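Local coordinates for protein homoserine kinase (Cytophaga hutchinsonii, PDB 4P52) that probably catalyses the ATP-dependent phosphorylation of homoserine to O-phosphohomoserine, as a homoserine kinase of the GHMP family, at residues K84-I89 and G119-S124; P147-G152 and D163-C168; L58-K63 and Q134-K139. One frame throughout, in Å; residues are numbered along the deposited sequence.

Contact 1 of 3, residues K84-I89 and G119-S124; sequences KNTVSI and GSSAAS
V87 and S124 bring their CA atoms to 6.3 Å of each other, and T86 and S121 theirs to 7.5 Å, where the opening turns of helices 86-98 and 120-135 meet. The closer pair is V87 with S124: the CG2 methyl of V87 sits 3.5 Å from the carbonyl O of S124 and 3.7 Å from S124 CB. CG1 of V87 takes the position anti to the backbone N (chi1 179°), which leaves CG2 as the branch that meets S124. T86 offers its methyl too, with CG2 3.9 Å from S121 OG. The hydroxyls of this interface find their hydrogen-bond partners beyond it: T86 OG1 with T125, S121 OG with E153, and S124 OG with D54 and, weakly, K110. N85 OD1 caps the first turn of helix 86-98, accepting from V87 N at 2.9 Å in the carbonyl plane. The sequence GSSAAS belongs to the glycine- and serine-rich motif that in GHMP kinases wraps the nucleotide phosphates at a helix start; a similar role is probable here. Strand 103-110 lies against the pair, I106 touching V87 and L108 touching S124, while helix 146-157 brings E153 and A156 to T86 and C157 to S121, so the two helix starts are packed by a strand and a third helix.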
loop_
_atom_site.group_PDB
_atom_site.type_symbol
_atom_site.label_atom_id
_atom_site.label_comp_id
_atom_site.label_asym_id
_atom_site.label_seq_id
_atom_site.Cartn_x
_atom_site.Cartn_y
_atom_site.Cartn_z
ATOM N N LYS A 84 -4.361 24.827 -27.791
ATOM C CA LYS A 84 -5.014 23.525 -27.704
ATOM C C LYS A 84 -4.041 22.363 -27.508
ATOM O O LYS A 84 -4.482 21.249 -27.241
ATOM C CB LYS A 84 -5.855 23.253 -28.953
ATOM C CG LYS A 84 -7.207 23.956 -28.977
ATOM C CD LYS A 84 -7.972 23.635 -30.251
ATOM C CE LYS A 84 -9.240 24.458 -30.340
ATOM N NZ LYS A 84 -9.362 24.998 -31.723
ATOM N N ASN A 85 -2.736 22.609 -27.660
ATOM C CA ASN A 85 -1.741 21.536 -27.592
ATOM C C ASN A 85 -1.026 21.472 -26.251
ATOM O O ASN A 85 -0.594 22.496 -25.699
ATOM C CB ASN A 85 -0.720 21.624 -28.733
ATOM C CG ASN A 85 0.190 20.396 -28.805
ATOM O OD1 ASN A 85 0.872 20.056 -27.837
ATOM N ND2 ASN A 85 0.210 19.733 -29.959
ATOM N N THR A 86 -0.886 20.254 -25.754
ATOM C CA THR A 86 -0.382 20.044 -24.414
ATOM C C THR A 86 1.021 20.638 -24.178
ATOM O O THR A 86 1.278 21.251 -23.139
ATOM C CB THR A 86 -0.475 18.551 -24.000
ATOM O OG1 THR A 86 -0.251 18.455 -22.603
ATOM C CG2 THR A 86 0.542 17.673 -24.724
ATOM N N VAL A 87 1.897 20.500 -25.165
ATOM C CA VAL A 87 3.280 20.927 -25.053
ATOM C C VAL A 87 3.384 22.452 -25.036
ATOM O O VAL A 87 4.066 23.025 -24.192
ATOM C CB VAL A 87 4.108 20.363 -26.215
ATOM C CG1 VAL A 87 5.550 20.832 -26.127
ATOM C CG2 VAL A 87 4.038 18.845 -26.235
ATOM N N SER A 88 2.701 23.111 -25.962
ATOM C CA SER A 88 2.717 24.564 -26.016
ATOM C C SER A 88 2.039 25.223 -24.803
ATOM O O SER A 88 2.503 26.268 -24.323
ATOM C CB SER A 88 2.154 25.072 -27.348
ATOM O OG SER A 88 1.040 24.304 -27.757
ATOM N N ILE A 89 0.972 24.600 -24.289
ATOM C CA ILE A 89 0.278 25.130 -23.104
ATOM C C ILE A 89 1.238 25.102 -21.924
ATOM O O ILE A 89 1.405 26.102 -21.236
ATOM C CB ILE A 89 -1.046 24.376 -22.782
ATOM C CG1 ILE A 89 -2.108 24.657 -23.858
ATOM C CG2 ILE A 89 -1.588 24.753 -21.393
ATOM C CD1 ILE A 89 -3.254 23.651 -23.872
ATOM N N GLY A 119 1.601 6.313 -21.794
ATOM C CA GLY A 119 1.854 7.670 -21.301
ATOM C C GLY A 119 2.355 8.594 -22.408
ATOM O O GLY A 119 3.366 9.303 -22.246
ATOM N N SER A 120 1.632 8.594 -23.529
ATOM C CA SER A 120 2.078 9.270 -24.735
ATOM C C SER A 120 1.994 10.782 -24.590
ATOM O O SER A 120 2.954 11.514 -24.883
ATOM C CB SER A 120 1.257 8.807 -25.938
ATOM O OG SER A 120 1.849 9.265 -27.140
ATOM N N SER A 121 0.842 11.244 -24.136
ATOM C CA SER A 121 0.650 12.654 -23.918
ATOM C C SER A 121 1.613 13.188 -22.841
ATOM O O SER A 121 2.151 14.289 -22.967
ATOM C CB SER A 121 -0.796 12.913 -23.545
ATOM O OG SER A 121 -1.117 14.230 -23.940
ATOM N N ALA A 122 1.849 12.388 -21.807
ATOM C CA ALA A 122 2.732 12.766 -20.720
ATOM C C ALA A 122 4.165 13.017 -21.213
ATOM O O ALA A 122 4.799 14.020 -20.835
ATOM C CB ALA A 122 2.727 11.681 -19.649
ATOM N N ALA A 123 4.649 12.104 -22.054
ATOM C CA ALA A 123 6.014 12.116 -22.564
ATOM C C ALA A 123 6.278 13.398 -23.350
ATOM O O ALA A 123 7.293 14.069 -23.135
ATOM C CB ALA A 123 6.281 10.879 -23.423
ATOM N N SER A 124 5.333 13.760 -24.211
ATOM C CA SER A 124 5.424 15.001 -24.970
ATOM C C SER A 124 5.527 16.212 -24.057
ATOM O O SER A 124 6.362 17.112 -24.259
ATOM C CB SER A 124 4.184 15.131 -25.842
ATOM O OG SER A 124 4.268 14.225 -26.932
#

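Contact 2 of 3, residues P147-G152 and D163-C168; sequences PFAMEG and DNVAPC
A149 meets V165 where helices 146-157 and 162-170 come nearest, their CA atoms 7.2 Å apart. Its CB, directed at the other helix, rests 3.7 Å from V165 CG1. The contact packs two consecutive helices of the GHMP kinase N-terminal region against each other, and helix 120-135 touches both, through T125 on A149 and V126 on V165. One residue on, M150, present as selenomethionine, reaches V165 with its long chain. Bent at both chi2 (-60°) and chi3 (-77°), it brings SE to 4.0 Å from both CG2 and CB of V165, crossing the valine obliquely. V165 thus meets two consecutive residues: CG1, anti to the backbone N, goes to the alanine, and the CG2 side to M150. Next along the chain, E151 turns to R93 in a salt bridge, though its side chain is poorly ordered. At P167, two residues after V165, the partner helix is kinked, the proline N having no hydrogen to give. Every contact between the two segments is apolar: one branched side chain set against a small CB and the bent side chain of M150. Contact of this kind gives fit but little directional preference, so shape probably matters more here than polarity.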
loop_
_atom_site.group_PDB
_atom_site.type_symbol
_atom_site.label_atom_id
_atom_site.label_comp_id
_atom_site.label_asym_id
_atom_site.label_seq_id
_atom_site.Cartn_x
_atom_site.Cartn_y
_atom_site.Cartn_z
ATOM N N PRO A 147 4.337 20.471 -11.652
ATOM C CA PRO A 147 3.023 21.137 -11.751
ATOM C C PRO A 147 2.726 21.688 -13.152
ATOM O O PRO A 147 1.576 21.599 -13.627
ATOM C CB PRO A 147 3.113 22.286 -10.735
ATOM C CG PRO A 147 4.240 21.932 -9.826
ATOM C CD PRO A 147 5.202 21.104 -10.637
ATOM N N PHE A 148 3.742 22.240 -13.813
ATOM C CA PHE A 148 3.551 22.748 -15.157
ATOM C C PHE A 148 3.175 21.649 -16.129
ATOM O O PHE A 148 2.326 21.842 -16.997
ATOM C CB PHE A 148 4.786 23.487 -15.621
ATOM C CG PHE A 148 5.123 24.650 -14.760
ATOM C CD1 PHE A 148 4.283 25.746 -14.709
ATOM C CD2 PHE A 148 6.264 24.641 -13.980
ATOM C CE1 PHE A 148 4.578 26.825 -13.901
ATOM C CE2 PHE A 148 6.576 25.719 -13.172
ATOM C CZ PHE A 148 5.730 26.812 -13.129
ATOM N N ALA A 149 3.797 20.489 -15.973
ATOM C CA ALA A 149 3.482 19.369 -16.839
ATOM C C ALA A 149 2.058 18.885 -16.543
ATOM O O ALA A 149 1.321 18.552 -17.465
ATOM C CB ALA A 149 4.509 18.261 -16.682
HETATM N N MSE A 150 1.676 18.897 -15.260
HETATM C CA MSE A 150 0.305 18.582 -14.827
HETATM C C MSE A 150 -0.726 19.559 -15.388
HETATM O O MSE A 150 -1.711 19.121 -15.975
HETATM C CB MSE A 150 0.200 18.523 -13.293
HETATM C CG MSE A 150 0.951 17.410 -12.556
HETATM SE SE MSE A 150 0.363 15.597 -13.113
HETATM C CE MSE A 150 -1.357 15.441 -12.143
ATOM N N GLU A 151 -0.539 20.874 -15.199
ATOM C CA GLU A 151 -1.493 21.885 -15.716
ATOM C C GLU A 151 -1.631 21.798 -17.248
ATOM O O GLU A 151 -2.736 21.917 -17.802
ATOM C CB GLU A 151 -1.067 23.306 -15.353
ATOM C CG GLU A 151 -1.256 23.736 -13.902
ATOM C CD GLU A 151 -0.424 24.983 -13.528
ATOM O OE1 GLU A 151 -0.013 25.770 -14.423
ATOM O OE2 GLU A 151 -0.163 25.186 -12.317
ATOM N N GLY A 152 -0.503 21.585 -17.926
ATOM C CA GLY A 152 -0.491 21.365 -19.363
ATOM C C GLY A 152 -1.431 20.255 -19.784
ATOM O O GLY A 152 -2.341 20.481 -20.590
ATOM N N ASP A 163 0.823 9.471 -12.154
ATOM C CA ASP A 163 1.534 8.204 -12.230
ATOM C C ASP A 163 2.111 7.930 -13.614
ATOM O O ASP A 163 2.905 7.007 -13.778
ATOM C CB ASP A 163 0.707 7.029 -11.722
ATOM C CG ASP A 163 -0.532 6.756 -12.555
ATOM O OD1 ASP A 163 -0.836 7.506 -13.530
ATOM O OD2 ASP A 163 -1.218 5.764 -12.201
ATOM N N ASN A 164 1.746 8.751 -14.597
ATOM C CA ASN A 164 2.527 8.810 -15.851
ATOM C C ASN A 164 3.567 9.938 -15.814
ATOM O O ASN A 164 4.752 9.707 -16.065
ATOM C CB ASN A 164 1.629 9.002 -17.063
ATOM C CG ASN A 164 0.732 7.812 -17.328
ATOM O OD1 ASN A 164 -0.487 7.943 -17.253
ATOM N ND2 ASN A 164 1.315 6.659 -17.676
ATOM N N VAL A 165 3.113 11.144 -15.475
ATOM C CA VAL A 165 3.922 12.340 -15.571
ATOM C C VAL A 165 5.127 12.321 -14.627
ATOM O O VAL A 165 6.240 12.601 -15.065
ATOM C CB VAL A 165 3.089 13.613 -15.321
ATOM C CG1 VAL A 165 3.948 14.839 -15.496
ATOM C CG2 VAL A 165 1.939 13.723 -16.310
ATOM N N ALA A 166 4.918 12.001 -13.339
ATOM C CA ALA A 166 6.019 12.028 -12.366
ATOM C C ALA A 166 7.189 11.084 -12.723
ATOM O O ALA A 166 8.348 11.542 -12.752
ATOM C CB ALA A 166 5.530 11.811 -10.938
ATOM N N PRO A 167 6.904 9.788 -13.017
ATOM C CA PRO A 167 8.022 8.894 -13.383
ATOM C C PRO A 167 8.666 9.274 -14.727
ATOM O O PRO A 167 9.876 9.020 -14.959
ATOM C CB PRO A 167 7.374 7.501 -13.469
ATOM C CG PRO A 167 5.925 7.764 -13.700
ATOM C CD PRO A 167 5.609 9.078 -13.017
ATOM N N CYS A 168 7.871 9.878 -15.602
ATOM C CA CYS A 168 8.386 10.324 -16.855
ATOM C C CYS A 168 9.427 11.429 -16.617
ATOM O O CYS A 168 10.536 11.382 -17.152
ATOM C CB CYS A 168 7.261 10.830 -17.753
ATOM S SG CYS A 168 7.941 11.342 -19.339
#

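Contact 3 of 3, residues L58-K63 and Q134-K139; sequences LRLSDK and QLLGNK
L135 ends helix 120-135 and L136 follows it, in a Schellman motif that closes the helix, and their leucine side chains rest on L58 and L60 of strand 52-61. In the motif, G137 takes a positive phi (87°), N138 N bonds back to N133 O, and G137 N to Q134 O at 3.0 Å. L135 has the largest share of the contact. With CG anti to the backbone N (chi1 -178°), its CD2 is carried to the strand, to lie 3.7 Å from L60 CD2 and 4.1 Å from L58 CB. The side chains of L60 and L135 run past each other in opposite senses and touch through their CD2 methyls. L136 adds its own CD2 at 4.0 Å from L60 CD2, its chain running across that of L60; L60 CD2 touches both methyls, which lie roughly at right angles as seen from it. The CB of R59, between L58 and L60, points away, and its NE forms a salt bridge with E107. The strand itself is held by backbone bonds from L58 to I27 and R59 to E105, while L58 also packs on A131, I132 and I106, and L136 on L95 and I100. Chemically this is a wholly aliphatic patch: four leucines join the end of a helix to the face of a sheet by methyl contact, leaving the hydrogen bonding at the helix end to the backbone of the Schellman turn.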
loop_
_atom_site.group_PDB
_atom_site.type_symbol
_atom_site.label_atom_id
_atom_site.label_comp_id
_atom_site.label_asym_id
_atom_site.label_seq_id
_atom_site.Cartn_x
_atom_site.Cartn_y
_atom_site.Cartn_z
ATOM N N LEU A 58 13.053 22.536 -29.354
ATOM C CA LEU A 58 12.635 23.921 -29.168
ATOM C C LEU A 58 13.688 24.816 -29.757
ATOM O O LEU A 58 14.863 24.547 -29.537
ATOM C CB LEU A 58 12.533 24.259 -27.689
ATOM C CG LEU A 58 11.607 23.421 -26.813
ATOM C CD1 LEU A 58 11.448 24.153 -25.499
ATOM C CD2 LEU A 58 10.244 23.204 -27.447
ATOM N N ARG A 59 13.295 25.865 -30.485
ATOM C CA ARG A 59 14.246 26.907 -30.887
ATOM C C ARG A 59 13.784 28.243 -30.357
ATOM O O ARG A 59 12.585 28.486 -30.232
ATOM C CB ARG A 59 14.395 27.046 -32.410
ATOM C CG ARG A 59 14.285 25.768 -33.196
ATOM C CD ARG A 59 14.363 26.003 -34.704
ATOM N NE ARG A 59 14.490 24.708 -35.399
ATOM C CZ ARG A 59 15.636 23.999 -35.526
ATOM N NH1 ARG A 59 16.811 24.424 -35.027
ATOM N NH2 ARG A 59 15.618 22.837 -36.174
ATOM N N LEU A 60 14.739 29.121 -30.082
ATOM C CA LEU A 60 14.430 30.480 -29.697
ATOM C C LEU A 60 13.989 31.270 -30.926
ATOM O O LEU A 60 14.555 31.104 -32.007
ATOM C CB LEU A 60 15.659 31.142 -29.078
ATOM C CG LEU A 60 16.148 30.456 -27.812
ATOM C CD1 LEU A 60 17.448 31.116 -27.376
ATOM C CD2 LEU A 60 15.086 30.489 -26.716
ATOM N N SER A 61 12.987 32.130 -30.762
ATOM C CA SER A 61 12.514 32.958 -31.855
ATOM C C SER A 61 12.432 34.424 -31.438
ATOM O O SER A 61 12.026 34.747 -30.308
ATOM C CB SER A 61 11.163 32.441 -32.354
ATOM O OG SER A 61 10.750 33.114 -33.533
ATOM N N ASP A 62 12.844 35.309 -32.344
ATOM C CA ASP A 62 12.671 36.751 -32.147
ATOM C C ASP A 62 11.204 37.158 -32.297
ATOM O O ASP A 62 10.770 38.141 -31.699
ATOM C CB ASP A 62 13.571 37.550 -33.092
ATOM C CG ASP A 62 15.021 37.619 -32.602
ATOM O OD1 ASP A 62 15.343 36.969 -31.583
ATOM O OD2 ASP A 62 15.846 38.325 -33.226
ATOM N N LYS A 63 10.450 36.388 -33.082
ATOM C CA LYS A 63 9.011 36.563 -33.200
ATOM C C LYS A 63 8.321 36.010 -31.945
ATOM O O LYS A 63 8.679 34.940 -31.452
ATOM C CB LYS A 63 8.488 35.884 -34.470
ATOM C CG LYS A 63 6.985 36.052 -34.638
ATOM C CD LYS A 63 6.473 35.675 -36.025
ATOM C CE LYS A 63 4.968 35.919 -36.155
ATOM N NZ LYS A 63 4.169 35.028 -35.266
ATOM N N GLN A 134 15.838 23.697 -19.451
ATOM C CA GLN A 134 17.248 23.622 -19.684
ATOM C C GLN A 134 17.699 24.692 -20.673
ATOM O O GLN A 134 18.669 25.387 -20.422
ATOM C CB GLN A 134 17.690 22.233 -20.108
ATOM C CG GLN A 134 19.215 22.167 -20.167
ATOM C CD GLN A 134 19.772 20.764 -20.045
ATOM O OE1 GLN A 134 19.245 19.948 -19.280
ATOM N NE2 GLN A 134 20.846 20.468 -20.800
ATOM N N LEU A 135 16.973 24.853 -21.771
ATOM C CA LEU A 135 17.304 25.852 -22.789
ATOM C C LEU A 135 17.437 27.286 -22.248
ATOM O O LEU A 135 18.292 28.034 -22.700
ATOM C CB LEU A 135 16.278 25.819 -23.924
ATOM C CG LEU A 135 16.492 26.783 -25.103
ATOM C CD1 LEU A 135 17.631 26.343 -26.008
ATOM C CD2 LEU A 135 15.211 26.860 -25.901
ATOM N N LEU A 136 16.599 27.670 -21.294
ATOM C CA LEU A 136 16.667 29.025 -20.752
ATOM C C LEU A 136 17.561 29.106 -19.530
ATOM O O LEU A 136 17.437 30.023 -18.734
ATOM C CB LEU A 136 15.262 29.537 -20.404
ATOM C CG LEU A 136 14.279 29.719 -21.563
ATOM C CD1 LEU A 136 13.032 30.413 -21.066
ATOM C CD2 LEU A 136 14.883 30.541 -22.699
ATOM N N GLY A 137 18.448 28.134 -19.356
ATOM C CA GLY A 137 19.449 28.191 -18.285
ATOM C C GLY A 137 19.058 27.649 -16.928
ATOM O O GLY A 137 19.534 28.144 -15.928
ATOM N N ASN A 138 18.194 26.637 -16.875
ATOM C CA ASN A 138 17.876 25.934 -15.609
ATOM C C ASN A 138 17.421 26.809 -14.452
ATOM O O ASN A 138 17.914 26.684 -13.343
ATOM C CB ASN A 138 19.039 25.034 -15.184
ATOM C CG ASN A 138 19.278 23.906 -16.179
ATOM O OD1 ASN A 138 18.650 22.850 -16.092
ATOM N ND2 ASN A 138 20.148 24.146 -17.164
ATOM N N LYS A 139 16.451 27.668 -14.719
ATOM C CA LYS A 139 15.936 28.602 -13.730
ATOM C C LYS A 139 15.125 27.939 -12.632
ATOM O O LYS A 139 14.872 28.543 -11.600
ATOM C CB LYS A 139 15.065 29.652 -14.415
ATOM C CG LYS A 139 15.839 30.577 -15.327
ATOM C CD LYS A 139 14.897 31.555 -16.006
ATOM C CE LYS A 139 15.660 32.558 -16.872
ATOM N NZ LYS A 139 16.880 33.077 -16.194
#

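Helix 120-135 serves contact 1 at its start and contact 3 at its end, the centres 18 Å apart; contact 3 lies furthest out, its centre about 25 Å from the chain centre. Contact 2 is the most buried of the three, and contact 1 lies beside it, their centres 10 Å apart, touching where A122 meets N164 and A123 meets C168. Contacts 1 and 2 join helices with helices, whereas contact 3 joins a helix end to a strand. In contact 1 methyls rest on polar oxygens, and its hydroxyls are bonded to charged or polar residues, while contacts 2 and 3 are apolar on both sides.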